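Local structure of cellulase (Xanthomonas axonopodis pv. citri, 4W7W) at residues Leu107-Tyr112 with Gly150-Pro155. The protein probably hydrolyses internal beta-1,4-glucosidic bonds of cellulose and cello-oligosaccharides, as a family 5 glycoside hydrolase. Numbering follows the deposited sequence.
Sequences LDLHNY and GLMNEP. With BGC (beta-D-glucopyranose), chain C.
At the C-terminal ends of the (beta/alpha)8 barrel strands, where the substrate cleft of family 5 glycoside hydrolases opens, strand 104-109 runs parallel to strand 147-150, and the pairing carries on into the loops beyond both. Gly-150 N donates to Leu-107 O, Leu-109 N to Gly-150 O, and Asn-153 N to Leu-109 O at 2.9 Å; a weak bond from Tyr-112 N to Asn-153 O ends the series. The Asn-153 side chain, in the Asn-Glu-Pro sequence characteristic of the family, points at segment 107-112. With CG anti to the backbone N (chi1 -176°), its amide stacks on one face of the His-110 imidazole, the two planes 10° apart and Asn-153 ND2 3.3 Å from His-110 CE1. The same ND2 sits over a face of the Tyr-112 ring, which stands nearly upright to the amide, while OD1 accepts from Arg-67. The His-110 ring is held by a 2.6 Å bond from ND1 to the syn lone pair of Asp-108 OD2, close to the ring plane. On the barrel's outer side, the bent Met-152 chain puts SD 3.5 Å from Asn-111 CB and CE against Leu-109 CD2, facing helix 127-141. Glu-154, placed consistently with the family's acid/base glutamate, extends alongside Tyr-112 to the cleft; His-224 ND1 bonds OE2, and the glucose O4 donates to Glu-154 OE1 at 2.6 Å.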
loop_
_atom_site.group_PDB
_atom_site.type_symbol
_atom_site.label_atom_id
_atom_site.label_comp_id
_atom_site.label_asym_id
_atom_site.label_seq_id
_atom_site.Cartn_x
_atom_site.Cartn_y
_atom_site.Cartn_z
ATOM N N LEU A 107 -0.012 -7.678 1.519
ATOM C CA LEU A 107 -0.872 -8.073 0.410
ATOM C C LEU A 107 -1.711 -6.863 0.045
ATOM O O LEU A 107 -2.627 -6.496 0.796
ATOM C CB LEU A 107 -1.761 -9.238 0.835
ATOM C CG LEU A 107 -1.008 -10.492 1.260
ATOM C CD1 LEU A 107 -1.999 -11.603 1.591
ATOM C CD2 LEU A 107 0.001 -10.942 0.210
ATOM N N ASP A 108 -1.372 -6.215 -1.070
ATOM C CA ASP A 108 -2.063 -4.996 -1.515
ATOM C C ASP A 108 -3.051 -5.344 -2.609
ATOM O O ASP A 108 -2.668 -5.606 -3.740
ATOM C CB ASP A 108 -1.032 -3.977 -2.026
ATOM C CG ASP A 108 -1.597 -2.941 -2.967
ATOM O OD1 ASP A 108 -2.802 -2.624 -2.909
ATOM O OD2 ASP A 108 -0.761 -2.470 -3.792
ATOM N N LEU A 109 -4.331 -5.375 -2.233
ATOM C CA LEU A 109 -5.414 -5.563 -3.202
ATOM C C LEU A 109 -5.518 -4.256 -4.002
ATOM O O LEU A 109 -6.077 -3.263 -3.523
ATOM C CB LEU A 109 -6.723 -5.884 -2.494
ATOM C CG LEU A 109 -7.823 -6.414 -3.422
ATOM C CD1 LEU A 109 -7.527 -7.837 -3.861
ATOM C CD2 LEU A 109 -9.160 -6.354 -2.708
ATOM N N HIS A 110 -4.906 -4.233 -5.181
ATOM C CA HIS A 110 -4.544 -2.973 -5.813
ATOM C C HIS A 110 -5.642 -2.502 -6.758
ATOM O O HIS A 110 -5.461 -2.468 -7.973
ATOM C CB HIS A 110 -3.203 -3.120 -6.517
ATOM C CG HIS A 110 -2.502 -1.820 -6.776
ATOM N ND1 HIS A 110 -1.643 -1.250 -5.860
ATOM C CD2 HIS A 110 -2.506 -1.001 -7.851
ATOM C CE1 HIS A 110 -1.140 -0.141 -6.371
ATOM N NE2 HIS A 110 -1.644 0.032 -7.578
ATOM N N ASN A 111 -6.794 -2.141 -6.173
ATOM C CA ASN A 111 -8.027 -2.088 -6.952
ATOM C C ASN A 111 -8.818 -0.795 -6.964
ATOM O O ASN A 111 -9.818 -0.732 -7.668
ATOM C CB ASN A 111 -8.937 -3.279 -6.597
ATOM C CG ASN A 111 -8.646 -4.453 -7.464
ATOM O OD1 ASN A 111 -7.625 -5.129 -7.283
ATOM N ND2 ASN A 111 -9.462 -4.639 -8.491
ATOM N N TYR A 112 -8.429 0.243 -6.218
ATOM C CA TYR A 112 -9.079 1.549 -6.355
ATOM C C TYR A 112 -10.582 1.497 -6.062
ATOM O O TYR A 112 -11.356 2.295 -6.590
ATOM C CB TYR A 112 -8.821 2.165 -7.736
ATOM C CG TYR A 112 -7.358 2.244 -8.117
ATOM C CD1 TYR A 112 -6.594 3.323 -7.751
ATOM C CD2 TYR A 112 -6.731 1.216 -8.828
ATOM C CE1 TYR A 112 -5.254 3.411 -8.090
ATOM C CE2 TYR A 112 -5.390 1.283 -9.166
ATOM C CZ TYR A 112 -4.656 2.387 -8.799
ATOM O OH TYR A 112 -3.323 2.461 -9.146
ATOM N N GLY A 150 -3.364 -5.424 3.265
ATOM C CA GLY A 150 -3.605 -4.090 2.700
ATOM C C GLY A 150 -4.946 -4.059 2.000
ATOM O O GLY A 150 -5.063 -4.399 0.817
ATOM N N LEU A 151 -5.974 -3.663 2.738
ATOM C CA LEU A 151 -7.357 -3.851 2.287
ATOM C C LEU A 151 -7.678 -3.377 0.881
ATOM O O LEU A 151 -8.421 -4.039 0.167
ATOM C CB LEU A 151 -8.327 -3.175 3.246
ATOM C CG LEU A 151 -8.296 -3.664 4.691
ATOM C CD1 LEU A 151 -9.462 -3.045 5.442
ATOM C CD2 LEU A 151 -8.299 -5.193 4.762
ATOM N N MET A 152 -7.194 -2.192 0.501
ATOM C CA MET A 152 -7.561 -1.669 -0.803
ATOM C C MET A 152 -6.654 -0.533 -1.198
ATOM O O MET A 152 -6.539 0.455 -0.469
ATOM C CB MET A 152 -8.993 -1.123 -0.783
ATOM C CG MET A 152 -9.483 -0.604 -2.120
ATOM S SD MET A 152 -9.493 -1.821 -3.451
ATOM C CE MET A 152 -10.772 -2.926 -2.856
ATOM N N ASN A 153 -6.055 -0.615 -2.372
ATOM C CA ASN A 153 -5.257 0.496 -2.857
ATOM C C ASN A 153 -6.153 1.660 -3.266
ATOM O O ASN A 153 -6.990 1.506 -4.158
ATOM C CB ASN A 153 -4.417 0.100 -4.044
ATOM C CG ASN A 153 -3.521 1.228 -4.471
ATOM O OD1 ASN A 153 -2.650 1.631 -3.701
ATOM N ND2 ASN A 153 -3.726 1.761 -5.656
ATOM N N GLU A 154 -5.931 2.827 -2.660
ATOM C CA GLU A 154 -6.512 4.105 -3.131
ATOM C C GLU A 154 -7.998 4.052 -3.513
ATOM O O GLU A 154 -8.376 4.354 -4.650
ATOM C CB GLU A 154 -5.679 4.687 -4.274
ATOM C CG GLU A 154 -4.267 4.983 -3.814
ATOM C CD GLU A 154 -3.442 5.740 -4.830
ATOM O OE1 GLU A 154 -3.966 6.050 -5.911
ATOM O OE2 GLU A 154 -2.249 6.019 -4.518
ATOM N N PRO A 155 -8.869 3.713 -2.556
ATOM C CA PRO A 155 -10.288 3.954 -2.811
ATOM C C PRO A 155 -10.511 5.405 -3.240
ATOM O O PRO A 155 -9.848 6.312 -2.752
ATOM C CB PRO A 155 -10.946 3.712 -1.445
ATOM C CG PRO A 155 -9.953 2.923 -0.645
ATOM C CD PRO A 155 -8.609 3.397 -1.144
HETATM C C2 BGC C . -4.167 9.366 -9.662
HETATM C C3 BGC C . -3.810 7.929 -9.309
HETATM C C4 BGC C . -2.642 7.878 -8.328
HETATM C C5 BGC C . -2.926 8.786 -7.137
HETATM C C6 BGC C . -1.720 8.911 -6.224
HETATM C C1 BGC C . -4.400 10.147 -8.384
HETATM O O2 BGC C . -5.353 9.427 -10.461
HETATM O O3 BGC C . -3.460 7.224 -10.499
HETATM O O4 BGC C . -2.381 6.534 -7.922
HETATM O O5 BGC C . -3.226 10.110 -7.578
HETATM O O6 BGC C . -1.988 9.818 -5.149
HETATM O O HOH W 1 -3.866 -2.071 -0.488
#